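Local coordinates for Peptide/nickel transport system substrate-binding protein (Listeria monocytogenes serotype 1/2a, PDB 5KZT) that binds peptides and probably presents them to an oligopeptide import system, as OppA-type substrate-binding proteins generally do, at residues V230-T235 with D375-R380; R247-A252 with R497-L502; S251-A256 with V310-S315; S270-I275 with N319-E324; Q304-T309 with S383-D388. All coordinates share one frame; numbering follows the deposited sequence.

Contact 1: V230-T235 with D375-R380; sequences VQDSGT and DTENAR
Gln-231 lays its CB against the CG2 methyl of Thr-376, 4.0 Å away, just where two helices begin next to each other. Both carry a side-chain N-cap: Asp-232 starts helix 233-241 and Thr-376 starts helix 377-393. Thr-376 holds OG1 between its backbone N and carbonyl carbon (chi1 59°), from where it accepts the Ala-379 N-H; the same oxygen makes a weak hydrogen bond to the backbone of the bound peptide. Asp-232 divides its carboxylate, OD2 taking Thr-235 N from above the plane while OD1 takes the Thr-235 hydroxyl on its syn side. What ties the two turns together is a backbone bond, Glu-377 N to Gln-231 O, 3.0 Å long and almost straight at 173°. Farther out, Gln-231 NE2 gives a weak, bent bond to Asp-375 OD1 (3.1 Å), the amide and carboxylate standing nearly perpendicular; its stronger partner is Ser-22 O. Glu-377 runs extended toward the other helix start, and its OE1 comes within 3.4 Å of Asp-232 CB. Two acids meet here, with OE1 of Glu-377 4.2 Å from OD2 of Asp-232, and water probably eases the repulsion. One water donates to both carboxylates and accepts from Gly-234 N; a second donates to Glu-377 OE1, 2.7 Å away, and accepts from Ser-233 N.

Contact 2: R247-A252 with R497-L502; sequences RTVLSA and RSTAYL
Thr-248 and Leu-502 form a hydrogen-bonded pair where strands 247-250 and 491-503 run antiparallel in the mixed sheet. Thr-248 N donates to Leu-502 O at 3.0 Å, and Leu-502 N returns the bond to Thr-248 O at 3.1 Å. Next comes the non-hydrogen-bonded pair Val-249 and Tyr-501, and beyond it Leu-250 N reaches Ala-500 O (2.8 Å), approaching from above the carbonyl plane. Here a water stands in for the return bond: it accepts from Ala-500 N and donates to Leu-250 O at 2.7 Å. The side chain of Leu-250 packs by CD1 against CG of Leu-502. On the side of Val-249 and Tyr-501, Arg-247 swings its guanidinium flat over the tyrosine ring, a cation-pi stack with planes 21° apart and CZ almost over the ring centre. Its long chain, extended from CG to NE, carries it there. The stack uses none of its in-plane N-H groups: NE is taken by Gln-503 OE1 and NH2 by Tyr-519 OH, and NH1 too is hydrogen-bonded outside the two segments. Thr-499 OG1 likewise finds its partner outside, in Asn-269 OD1. Val-249 CG2 comes obliquely against CE2 of Tyr-501, 3.4 Å away.

Contact 3: S251-A256 with V310-S315; sequences SADYAA and VLKNGS
Ala-252 and Ala-255 bring the first turn of helix 252-256 right up to the backbone where helix 303-311 ends, and small methyls make the fit close. Ala-252 CB lies 3.3 Å from Val-310 O, and Ala-255 CB 3.2 Å from Lys-312 O. Between them Ala-252 N donates to Leu-311 O, a 3.0 Å bond bent to 137° with the donor well above the carbonyl plane. So the start of one helix meets the C-terminal end of another, where Lys-312, with positive phi (53°), breaks the helical path. An Asx turn follows: Asn-313 OD1 accepts from both the N and OG of Ser-315. The outer side is looser and carries charge. Lys-312 stretches its chain over Ala-252 O, with CD 4.0 Å from the Ala-256 methyl, and ends in a salt bridge to Asp-253, an exposed residue. NZ meets OD1 of Asp-253 nearly along its C-O axis, at 2.9 Å.

Contact 4: S270-I275 with N319-E324; sequences SSTFYI and NNLVPE
Thr-272 donates its hydroxyl to Leu-321 O, the direct hydrogen bond between strand 264-277 and the irregular segment 319-324. The bond is short, OG1 to O 2.7 Å, with the donor 35° above the carbonyl plane. The torsion that does this, with OG1 beside the backbone N and opposite the carbonyl carbon (chi1 -59°), also lays CG2 3.7 Å from Asn-320 O. Water extends the polar set. One molecule donates both to Thr-272 OG1 and to Asn-320 O, giving the hydroxyl an acceptor role besides its donor one; another, near the start of the strand segment, links Ser-270 OG with Glu-324 O.

The apolar contact is between Leu-321 and Tyr-274: CD1 of the leucine approaches CD1 of the tyrosine ring obliquely, at 4.2 Å. Pro-323 instead packs ring carbons on oxygens, CD 3.7 Å from Thr-272 OG1 and CG 3.2 Å from Ser-270 O. That carbonyl oxygen is buried under the proline and has no hydrogen-bond partner in the model.

Alternation along the strand explains the division of labour. Thr-272 and Tyr-274 face the 319-324 segment, whereas Phe-273, pointing away from it, packs on an acidic side chain of the bound peptide. One side of the strand thus faces the peptide and the other packs on the loop, consistent with a strand lining the ligand cleft of a family 5 solute-binding protein.

Contact 5: Q304-T309 with S383-D388; sequences QSYTDT and SEFIQD
Phe-385 reaches from helix 377-393 across to Ser-305, Tyr-306 and Thr-309 on helix 303-311. Segments 304-309 and 383-388 run roughly antiparallel (152°), their axes 11.0 Å apart at closest approach, and this one ring fills much of the interval. At its base, CB touches CG2 of Val-310, one residue beyond the 304-309 segment. With CG anti to the backbone N (chi1 -174°), the ring projects straight at the other helix. CD1 meets CD1 of Tyr-306 at 3.6 Å, and CE1 follows along the tyrosine's backbone, 3.6 Å from its CA and close to its CB. CZ, the tip, lodges against the helix itself: Tyr-306 N and Ser-305 OG are each 3.4 Å away, the hydroxyl oxygen lying at the ring edge in its plane. Going back along the other flank, CE2 meets CB of Thr-309 at 4.0 Å. The two aromatic rings form an offset edge-to-face pair, planes at 78°, with the tyrosine edge toward the phenylalanine face. Beside them Ile-386 CD1 rests on Tyr-306 CE1, and both residues touch Met-422 of strand 420-425, so the helix pair packs on the sheet. Thr-309 OG1 donates to Ser-305 O within its own helix. Within the two segments the contact is apolar and aromatic; a polar tie between the same helices lies beside them, Tyr-306 OH to Ser-382 OG.

Contacts 2, 3 and 4 are buried, whereas contacts 1 and 5 are only partly so. Helix 377-393 serves both of these: its capped start is held by polar groups and water in contact 1, its later turns by aromatic packing in contact 5. Contact 5 also shares helix 303-311 with contact 3, which takes up that helix's end. Contacts 2 and 3 overlap at Ser-251 and Ala-252, where a strand gives way to a helix, and Ser-233 of contact 1 reaches Ser-251 through a weak hydrogen bond. Contacts 2 and 4 join through neighbouring strands, 491-503 and 264-277; the first is antiparallel strand pairing, finished by a water, the second side-chain bonding to a loop.

Contact 1: V230-T235 with D375-R380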
# COMPACT_ATOMS: atom_id res chain seq x y z
N VAL A 230 -18.43 1.67 -4.25
CA VAL A 230 -18.95 2.69 -5.19
C VAL A 230 -17.78 3.08 -6.08
O VAL A 230 -16.72 3.38 -5.57
CB VAL A 230 -19.47 3.96 -4.48
CG1 VAL A 230 -19.99 4.97 -5.51
CG2 VAL A 230 -20.57 3.62 -3.47
N GLN A 231 -17.98 3.06 -7.39
CA GLN A 231 -16.88 3.22 -8.33
C GLN A 231 -17.08 4.37 -9.30
O GLN A 231 -16.41 4.42 -10.36
CB GLN A 231 -16.71 1.93 -9.09
CG GLN A 231 -16.42 0.77 -8.17
CD GLN A 231 -16.00 -0.45 -8.93
OE1 GLN A 231 -16.78 -0.97 -9.73
NE2 GLN A 231 -14.76 -0.90 -8.73
N ASP A 232 -18.01 5.26 -8.98
CA ASP A 232 -18.17 6.48 -9.73
C ASP A 232 -18.72 7.57 -8.80
O ASP A 232 -19.57 7.32 -7.94
CB ASP A 232 -19.04 6.26 -10.97
CG ASP A 232 -20.52 6.27 -10.67
OD1 ASP A 232 -21.03 5.21 -10.28
OD2 ASP A 232 -21.16 7.35 -10.83
N SER A 233 -18.21 8.78 -8.98
CA SER A 233 -18.47 9.88 -8.07
C SER A 233 -19.92 10.33 -8.07
O SER A 233 -20.43 10.83 -7.07
CB SER A 233 -17.55 11.05 -8.40
OG SER A 233 -16.22 10.70 -8.12
N GLY A 234 -20.59 10.18 -9.21
CA GLY A 234 -22.01 10.54 -9.32
C GLY A 234 -22.87 9.71 -8.40
O GLY A 234 -23.72 10.23 -7.67
N THR A 235 -22.65 8.40 -8.42
CA THR A 235 -23.39 7.50 -7.55
C THR A 235 -23.11 7.86 -6.09
O THR A 235 -24.04 8.01 -5.30
CB THR A 235 -23.01 6.04 -7.85
OG1 THR A 235 -23.35 5.73 -9.21
CG2 THR A 235 -23.73 5.08 -6.91
N ASP A 375 -10.99 -0.46 -12.78
CA ASP A 375 -12.29 -0.41 -13.45
C ASP A 375 -13.25 0.66 -12.89
O ASP A 375 -14.46 0.55 -13.08
CB ASP A 375 -12.95 -1.81 -13.43
CG ASP A 375 -13.29 -2.32 -12.01
OD1 ASP A 375 -12.88 -1.72 -11.00
OD2 ASP A 375 -13.97 -3.34 -11.91
N THR A 376 -12.73 1.68 -12.23
CA THR A 376 -13.56 2.80 -11.79
C THR A 376 -13.76 3.75 -12.98
O THR A 376 -13.02 3.68 -13.99
CB THR A 376 -12.92 3.57 -10.62
OG1 THR A 376 -11.63 4.07 -11.01
CG2 THR A 376 -12.76 2.66 -9.41
N GLU A 377 -14.77 4.61 -12.88
CA GLU A 377 -14.99 5.64 -13.90
C GLU A 377 -13.74 6.47 -14.11
O GLU A 377 -13.36 6.77 -15.26
CB GLU A 377 -16.15 6.56 -13.49
CG GLU A 377 -16.46 7.67 -14.50
CD GLU A 377 -17.72 8.43 -14.15
OE1 GLU A 377 -17.90 8.82 -12.98
OE2 GLU A 377 -18.55 8.64 -15.05
N ASN A 378 -13.09 6.86 -13.02
CA ASN A 378 -11.91 7.72 -13.15
C ASN A 378 -10.70 6.99 -13.70
O ASN A 378 -9.89 7.59 -14.39
CB ASN A 378 -11.55 8.42 -11.83
CG ASN A 378 -10.69 9.66 -12.06
OD1 ASN A 378 -11.13 10.63 -12.70
ND2 ASN A 378 -9.46 9.64 -11.55
N ALA A 379 -10.57 5.70 -13.40
CA ALA A 379 -9.47 4.91 -13.97
C ALA A 379 -9.63 4.78 -15.50
O ALA A 379 -8.65 4.86 -16.21
CB ALA A 379 -9.41 3.53 -13.33
N ARG A 380 -10.86 4.62 -15.96
CA ARG A 380 -11.19 4.60 -17.39
C ARG A 380 -10.88 5.96 -18.09
O ARG A 380 -10.34 5.99 -19.18
CB ARG A 380 -12.65 4.19 -17.56
CG ARG A 380 -13.22 4.20 -18.98
CD ARG A 380 -14.66 3.73 -18.93
NE ARG A 380 -15.42 4.01 -20.16
CZ ARG A 380 -16.69 3.65 -20.38
NH1 ARG A 380 -17.38 2.99 -19.45
NH2 ARG A 380 -17.27 3.96 -21.54
O HOH W 1 -14.31 6.89 -10.31
O HOH W 2 -20.38 9.64 -11.93
O HOH W 3 -16.02 9.15 -11.07

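Contact 2: R247-A252 with R497-L502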
# COMPACT_ATOMS: atom_id res chain seq x y z
N ARG A 247 -19.42 10.11 3.80
CA ARG A 247 -18.16 10.53 3.21
C ARG A 247 -18.09 9.90 1.82
O ARG A 247 -18.38 8.71 1.67
CB ARG A 247 -17.02 10.08 4.10
CG ARG A 247 -15.66 10.63 3.75
CD ARG A 247 -14.70 10.33 4.88
NE ARG A 247 -13.42 11.03 4.79
CZ ARG A 247 -12.27 10.48 4.41
NH1 ARG A 247 -12.20 9.21 4.02
NH2 ARG A 247 -11.18 11.24 4.42
N THR A 248 -17.75 10.68 0.80
CA THR A 248 -17.70 10.17 -0.56
C THR A 248 -16.55 10.77 -1.37
O THR A 248 -16.30 11.96 -1.33
CB THR A 248 -19.07 10.37 -1.26
OG1 THR A 248 -19.09 9.69 -2.52
CG2 THR A 248 -19.36 11.85 -1.48
N VAL A 249 -15.89 9.93 -2.15
CA VAL A 249 -14.76 10.35 -2.96
C VAL A 249 -15.25 11.13 -4.18
O VAL A 249 -16.21 10.72 -4.82
CB VAL A 249 -13.95 9.15 -3.49
CG1 VAL A 249 -12.76 9.65 -4.33
CG2 VAL A 249 -13.48 8.25 -2.38
N LEU A 250 -14.56 12.23 -4.50
CA LEU A 250 -14.86 13.06 -5.67
C LEU A 250 -13.68 13.01 -6.61
O LEU A 250 -12.57 13.23 -6.20
CB LEU A 250 -15.07 14.53 -5.27
CG LEU A 250 -16.13 14.81 -4.21
CD1 LEU A 250 -16.00 16.25 -3.74
CD2 LEU A 250 -17.52 14.52 -4.73
N SER A 251 -13.93 12.78 -7.88
CA SER A 251 -12.87 12.75 -8.87
C SER A 251 -13.19 13.67 -10.04
O SER A 251 -14.37 13.97 -10.29
CB SER A 251 -12.67 11.32 -9.31
OG SER A 251 -11.96 11.30 -10.50
N ALA A 252 -12.14 14.14 -10.72
CA ALA A 252 -12.25 14.93 -11.95
C ALA A 252 -13.26 16.10 -11.79
O ALA A 252 -13.15 16.85 -10.83
CB ALA A 252 -12.57 14.01 -13.14
N ARG A 497 -0.25 11.36 -5.06
CA ARG A 497 -1.70 11.28 -4.91
C ARG A 497 -2.25 12.09 -3.74
O ARG A 497 -1.75 11.99 -2.62
CB ARG A 497 -2.13 9.83 -4.77
CG ARG A 497 -3.58 9.55 -5.11
CD ARG A 497 -4.40 9.15 -3.92
NE ARG A 497 -4.23 7.77 -3.48
CZ ARG A 497 -4.93 6.70 -3.91
NH1 ARG A 497 -4.67 5.51 -3.39
NH2 ARG A 497 -5.87 6.77 -4.86
N SER A 498 -3.27 12.89 -4.03
CA SER A 498 -4.21 13.36 -3.01
C SER A 498 -5.60 12.87 -3.39
O SER A 498 -5.84 12.51 -4.55
CB SER A 498 -4.20 14.89 -2.90
OG SER A 498 -3.04 15.35 -2.21
N THR A 499 -6.52 12.84 -2.41
CA THR A 499 -7.86 12.33 -2.60
C THR A 499 -8.84 13.37 -2.08
O THR A 499 -8.62 13.95 -1.00
CB THR A 499 -8.06 10.99 -1.86
OG1 THR A 499 -7.05 10.06 -2.25
CG2 THR A 499 -9.42 10.39 -2.18
N ALA A 500 -9.87 13.67 -2.86
CA ALA A 500 -10.88 14.66 -2.47
C ALA A 500 -12.17 13.95 -2.07
O ALA A 500 -12.53 12.92 -2.65
CB ALA A 500 -11.15 15.64 -3.59
N TYR A 501 -12.85 14.52 -1.09
CA TYR A 501 -14.09 13.98 -0.54
C TYR A 501 -15.04 15.10 -0.19
O TYR A 501 -14.61 16.24 0.07
CB TYR A 501 -13.86 13.22 0.77
CG TYR A 501 -12.93 12.03 0.74
CD1 TYR A 501 -11.57 12.19 0.93
CD2 TYR A 501 -13.43 10.74 0.61
CE1 TYR A 501 -10.71 11.10 0.95
CE2 TYR A 501 -12.59 9.64 0.61
CZ TYR A 501 -11.22 9.82 0.80
OH TYR A 501 -10.39 8.73 0.81
N LEU A 502 -16.33 14.79 -0.19
CA LEU A 502 -17.25 15.49 0.69
C LEU A 502 -17.31 14.66 1.95
O LEU A 502 -17.37 13.43 1.87
CB LEU A 502 -18.64 15.64 0.08
CG LEU A 502 -18.82 16.59 -1.10
CD1 LEU A 502 -20.31 16.79 -1.35
CD2 LEU A 502 -18.14 17.93 -0.88
O HOH W 4 -10.17 12.24 -5.50

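Contact 3: S251-A256 with V310-S315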
# COMPACT_ATOMS: atom_id res chain seq x y z
N SER A 251 -13.93 12.78 -7.88
CA SER A 251 -12.87 12.75 -8.87
C SER A 251 -13.19 13.67 -10.04
O SER A 251 -14.37 13.97 -10.29
CB SER A 251 -12.67 11.32 -9.31
OG SER A 251 -11.96 11.30 -10.50
N ALA A 252 -12.14 14.14 -10.72
CA ALA A 252 -12.25 14.93 -11.95
C ALA A 252 -13.26 16.10 -11.79
O ALA A 252 -13.15 16.85 -10.83
CB ALA A 252 -12.57 14.01 -13.14
N ASP A 253 -14.25 16.22 -12.67
CA ASP A 253 -15.20 17.34 -12.58
C ASP A 253 -16.04 17.36 -11.30
O ASP A 253 -16.45 18.42 -10.87
CB ASP A 253 -16.10 17.39 -13.82
CG ASP A 253 -15.31 17.57 -15.10
OD1 ASP A 253 -14.33 18.35 -15.10
OD2 ASP A 253 -15.66 16.92 -16.11
N TYR A 254 -16.31 16.20 -10.71
CA TYR A 254 -17.03 16.17 -9.44
C TYR A 254 -16.23 16.83 -8.29
O TYR A 254 -16.82 17.45 -7.41
CB TYR A 254 -17.41 14.75 -9.04
CG TYR A 254 -18.51 14.17 -9.88
CD1 TYR A 254 -19.85 14.46 -9.59
CD2 TYR A 254 -18.23 13.34 -10.97
CE1 TYR A 254 -20.88 13.93 -10.35
CE2 TYR A 254 -19.26 12.81 -11.74
CZ TYR A 254 -20.58 13.11 -11.42
OH TYR A 254 -21.61 12.60 -12.17
N ALA A 255 -14.91 16.70 -8.31
CA ALA A 255 -14.07 17.38 -7.33
C ALA A 255 -14.10 18.88 -7.61
O ALA A 255 -14.39 19.69 -6.71
CB ALA A 255 -12.64 16.86 -7.39
N ALA A 256 -13.83 19.24 -8.87
CA ALA A 256 -13.76 20.63 -9.28
C ALA A 256 -15.07 21.37 -9.03
O ALA A 256 -15.04 22.53 -8.63
CB ALA A 256 -13.37 20.73 -10.74
N VAL A 310 -7.59 14.82 -15.43
CA VAL A 310 -8.14 13.56 -14.94
C VAL A 310 -8.43 13.57 -13.44
O VAL A 310 -9.46 13.05 -13.02
CB VAL A 310 -7.21 12.38 -15.30
CG1 VAL A 310 -7.69 11.07 -14.65
CG2 VAL A 310 -7.11 12.25 -16.81
N LEU A 311 -7.54 14.15 -12.64
CA LEU A 311 -7.64 14.07 -11.17
C LEU A 311 -8.37 15.25 -10.52
O LEU A 311 -9.40 15.06 -9.88
CB LEU A 311 -6.25 13.91 -10.57
CG LEU A 311 -5.55 12.60 -10.98
CD1 LEU A 311 -4.15 12.55 -10.41
CD2 LEU A 311 -6.32 11.37 -10.54
N LYS A 312 -7.84 16.45 -10.70
CA LYS A 312 -8.47 17.68 -10.21
C LYS A 312 -8.82 17.63 -8.73
O LYS A 312 -9.89 18.11 -8.32
CB LYS A 312 -9.73 18.00 -11.03
CG LYS A 312 -9.49 18.28 -12.51
CD LYS A 312 -10.74 18.88 -13.13
CE LYS A 312 -10.51 19.29 -14.57
NZ LYS A 312 -11.76 19.70 -15.25
N ASN A 313 -7.93 17.05 -7.93
CA ASN A 313 -8.27 16.70 -6.55
C ASN A 313 -7.15 17.03 -5.58
O ASN A 313 -7.12 16.49 -4.47
CB ASN A 313 -8.62 15.20 -6.47
CG ASN A 313 -7.46 14.29 -6.84
OD1 ASN A 313 -6.35 14.75 -7.06
ND2 ASN A 313 -7.73 12.99 -6.92
N GLY A 314 -6.25 17.92 -5.98
CA GLY A 314 -5.04 18.21 -5.21
C GLY A 314 -3.83 17.39 -5.60
O GLY A 314 -2.72 17.68 -5.14
N SER A 315 -4.00 16.36 -6.43
CA SER A 315 -2.86 15.54 -6.85
C SER A 315 -1.94 16.41 -7.69
O SER A 315 -2.39 17.35 -8.34
CB SER A 315 -3.31 14.32 -7.66
OG SER A 315 -4.07 13.42 -6.87

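Contact 4: S270-I275 with N319-E324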
# COMPACT_ATOMS: atom_id res chain seq x y z
N SER A 270 0.61 10.87 0.58
CA SER A 270 2.07 10.60 0.41
C SER A 270 2.36 9.33 -0.41
O SER A 270 3.31 8.60 -0.14
CB SER A 270 2.78 10.51 1.77
OG SER A 270 2.71 11.74 2.48
N SER A 271 1.53 9.12 -1.43
CA SER A 271 1.59 7.95 -2.29
C SER A 271 1.98 8.41 -3.68
O SER A 271 1.68 9.54 -4.07
CB SER A 271 0.24 7.26 -2.29
OG SER A 271 -0.05 6.79 -0.98
N THR A 272 2.67 7.53 -4.40
CA THR A 272 3.12 7.80 -5.76
C THR A 272 2.49 6.79 -6.71
O THR A 272 2.53 5.58 -6.45
CB THR A 272 4.64 7.68 -5.84
OG1 THR A 272 5.22 8.62 -4.92
CG2 THR A 272 5.13 7.96 -7.27
N PHE A 273 1.90 7.30 -7.79
CA PHE A 273 1.37 6.48 -8.86
C PHE A 273 2.35 6.54 -10.03
O PHE A 273 2.89 7.61 -10.35
CB PHE A 273 -0.03 6.94 -9.27
CG PHE A 273 -1.11 6.27 -8.49
CD1 PHE A 273 -1.37 6.66 -7.18
CD2 PHE A 273 -1.81 5.21 -9.02
CE1 PHE A 273 -2.35 6.02 -6.43
CE2 PHE A 273 -2.79 4.58 -8.29
CZ PHE A 273 -3.06 4.98 -6.99
N TYR A 274 2.62 5.38 -10.61
CA TYR A 274 3.67 5.26 -11.59
C TYR A 274 3.29 4.23 -12.61
O TYR A 274 2.49 3.33 -12.33
CB TYR A 274 5.01 4.91 -10.95
CG TYR A 274 4.99 3.73 -10.00
CD1 TYR A 274 4.71 3.93 -8.65
CD2 TYR A 274 5.24 2.43 -10.44
CE1 TYR A 274 4.68 2.87 -7.76
CE2 TYR A 274 5.21 1.36 -9.55
CZ TYR A 274 4.93 1.59 -8.21
OH TYR A 274 4.89 0.58 -7.29
N ILE A 275 3.90 4.36 -13.78
CA ILE A 275 3.79 3.37 -14.84
C ILE A 275 4.81 2.27 -14.56
O ILE A 275 6.01 2.55 -14.42
CB ILE A 275 4.10 3.97 -16.23
CG1 ILE A 275 3.24 5.20 -16.52
CG2 ILE A 275 3.94 2.91 -17.32
CD1 ILE A 275 1.77 4.93 -16.69
N ASN A 319 7.91 13.57 -10.35
CA ASN A 319 9.14 13.29 -11.09
C ASN A 319 10.15 12.55 -10.20
O ASN A 319 11.38 12.60 -10.42
CB ASN A 319 9.72 14.60 -11.59
CG ASN A 319 8.77 15.34 -12.50
OD1 ASN A 319 8.28 16.42 -12.17
ND2 ASN A 319 8.49 14.77 -13.64
N ASN A 320 9.60 11.89 -9.18
CA ASN A 320 10.32 11.05 -8.24
C ASN A 320 9.39 9.91 -7.82
O ASN A 320 8.16 10.07 -7.73
CB ASN A 320 10.68 11.82 -6.98
CG ASN A 320 11.56 13.02 -7.24
OD1 ASN A 320 11.07 14.08 -7.61
ND2 ASN A 320 12.87 12.84 -7.07
N LEU A 321 9.98 8.77 -7.51
CA LEU A 321 9.28 7.68 -6.87
C LEU A 321 8.91 8.02 -5.44
O LEU A 321 7.78 7.77 -4.99
CB LEU A 321 10.14 6.42 -6.89
CG LEU A 321 9.59 5.24 -6.10
CD1 LEU A 321 8.20 4.87 -6.59
CD2 LEU A 321 10.57 4.08 -6.18
N VAL A 322 9.87 8.58 -4.71
CA VAL A 322 9.67 9.00 -3.33
C VAL A 322 8.87 10.31 -3.36
O VAL A 322 9.21 11.21 -4.10
CB VAL A 322 11.00 9.17 -2.57
CG1 VAL A 322 10.77 9.78 -1.19
CG2 VAL A 322 11.74 7.83 -2.49
N PRO A 323 7.76 10.38 -2.61
CA PRO A 323 6.92 11.57 -2.65
C PRO A 323 7.55 12.76 -1.92
O PRO A 323 8.31 12.57 -0.97
CB PRO A 323 5.63 11.12 -1.97
CG PRO A 323 6.05 10.00 -1.09
CD PRO A 323 7.12 9.30 -1.84
N GLU A 324 7.25 13.97 -2.40
CA GLU A 324 7.72 15.20 -1.74
C GLU A 324 7.05 15.32 -0.39
O GLU A 324 5.91 14.92 -0.24
CB GLU A 324 7.36 16.43 -2.54
CG GLU A 324 7.99 16.53 -3.90
CD GLU A 324 7.67 17.86 -4.53
OE1 GLU A 324 8.51 18.79 -4.40
OE2 GLU A 324 6.56 17.99 -5.09
O HOH W 5 3.82 13.93 1.31
O HOH W 6 6.10 10.89 -6.10

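Contact 5: Q304-T309 with S383-D388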
# COMPACT_ATOMS: atom_id res chain seq x y z
N GLN A 304 1.39 17.19 -16.10
CA GLN A 304 0.67 18.35 -15.58
C GLN A 304 -0.77 18.32 -16.05
O GLN A 304 -1.70 18.47 -15.25
CB GLN A 304 1.36 19.66 -15.98
CG GLN A 304 0.78 20.91 -15.31
CD GLN A 304 1.01 20.88 -13.82
OE1 GLN A 304 2.16 20.83 -13.38
NE2 GLN A 304 -0.07 20.87 -13.03
N SER A 305 -0.95 18.11 -17.36
CA SER A 305 -2.28 18.06 -17.95
C SER A 305 -3.09 16.91 -17.37
O SER A 305 -4.26 17.08 -17.06
CB SER A 305 -2.19 17.92 -19.47
OG SER A 305 -3.47 17.89 -20.03
N TYR A 306 -2.43 15.75 -17.22
CA TYR A 306 -3.02 14.59 -16.57
C TYR A 306 -3.67 14.97 -15.24
O TYR A 306 -4.87 14.76 -15.04
CB TYR A 306 -1.98 13.48 -16.35
CG TYR A 306 -2.57 12.25 -15.72
CD1 TYR A 306 -3.12 11.25 -16.52
CD2 TYR A 306 -2.61 12.09 -14.34
CE1 TYR A 306 -3.68 10.12 -15.96
CE2 TYR A 306 -3.18 10.96 -13.78
CZ TYR A 306 -3.71 9.98 -14.60
OH TYR A 306 -4.27 8.85 -14.06
N THR A 307 -2.90 15.56 -14.33
CA THR A 307 -3.44 15.90 -13.01
C THR A 307 -4.50 17.00 -13.09
O THR A 307 -5.49 16.94 -12.35
CB THR A 307 -2.36 16.34 -12.00
OG1 THR A 307 -1.70 17.50 -12.49
CG2 THR A 307 -1.36 15.25 -11.79
N ASP A 308 -4.31 17.97 -13.99
CA ASP A 308 -5.27 19.07 -14.21
C ASP A 308 -6.57 18.64 -14.87
O ASP A 308 -7.55 19.38 -14.85
CB ASP A 308 -4.69 20.16 -15.13
CG ASP A 308 -3.56 20.97 -14.49
OD1 ASP A 308 -3.28 20.83 -13.28
OD2 ASP A 308 -2.93 21.77 -15.24
N THR A 309 -6.56 17.50 -15.56
CA THR A 309 -7.69 17.05 -16.37
C THR A 309 -8.37 15.85 -15.74
O THR A 309 -9.58 15.84 -15.56
CB THR A 309 -7.21 16.68 -17.79
OG1 THR A 309 -6.54 17.81 -18.36
CG2 THR A 309 -8.38 16.25 -18.70
N SER A 383 -6.99 6.06 -18.24
CA SER A 383 -6.50 5.21 -19.33
C SER A 383 -6.72 5.81 -20.73
O SER A 383 -5.83 5.74 -21.59
CB SER A 383 -7.15 3.85 -19.24
OG SER A 383 -6.65 3.16 -18.10
N GLU A 384 -7.91 6.37 -20.94
CA GLU A 384 -8.22 7.05 -22.22
C GLU A 384 -7.30 8.27 -22.45
O GLU A 384 -6.85 8.51 -23.58
CB GLU A 384 -9.72 7.41 -22.32
CG GLU A 384 -10.60 6.24 -22.80
CD GLU A 384 -12.10 6.37 -22.50
OE1 GLU A 384 -12.91 5.72 -23.20
OE2 GLU A 384 -12.50 7.08 -21.55
N PHE A 385 -6.99 9.01 -21.39
CA PHE A 385 -6.04 10.13 -21.46
C PHE A 385 -4.62 9.67 -21.84
O PHE A 385 -4.00 10.25 -22.72
CB PHE A 385 -6.00 10.90 -20.13
CG PHE A 385 -5.15 12.14 -20.15
CD1 PHE A 385 -3.78 12.07 -19.92
CD2 PHE A 385 -5.73 13.39 -20.36
CE1 PHE A 385 -3.00 13.22 -19.92
CE2 PHE A 385 -4.96 14.54 -20.35
CZ PHE A 385 -3.58 14.45 -20.15
N ILE A 386 -4.14 8.63 -21.17
CA ILE A 386 -2.81 8.09 -21.45
C ILE A 386 -2.74 7.50 -22.86
O ILE A 386 -1.78 7.76 -23.59
CB ILE A 386 -2.38 7.07 -20.36
CG1 ILE A 386 -2.12 7.81 -19.06
CG2 ILE A 386 -1.11 6.33 -20.75
CD1 ILE A 386 -2.15 6.94 -17.85
N GLN A 387 -3.75 6.73 -23.24
CA GLN A 387 -3.86 6.23 -24.62
C GLN A 387 -3.73 7.39 -25.63
O GLN A 387 -2.93 7.32 -26.58
CB GLN A 387 -5.17 5.48 -24.81
CG GLN A 387 -5.51 5.06 -26.25
CD GLN A 387 -6.87 4.39 -26.34
OE1 GLN A 387 -7.91 5.03 -26.14
NE2 GLN A 387 -6.88 3.13 -26.68
N ASP A 388 -4.53 8.43 -25.41
CA ASP A 388 -4.50 9.66 -26.24
C ASP A 388 -3.07 10.24 -26.33
O ASP A 388 -2.59 10.51 -27.43
CB ASP A 388 -5.59 10.67 -25.76
CG ASP A 388 -5.08 12.12 -25.53
OD1 ASP A 388 -4.80 12.83 -26.53
OD2 ASP A 388 -5.04 12.57 -24.32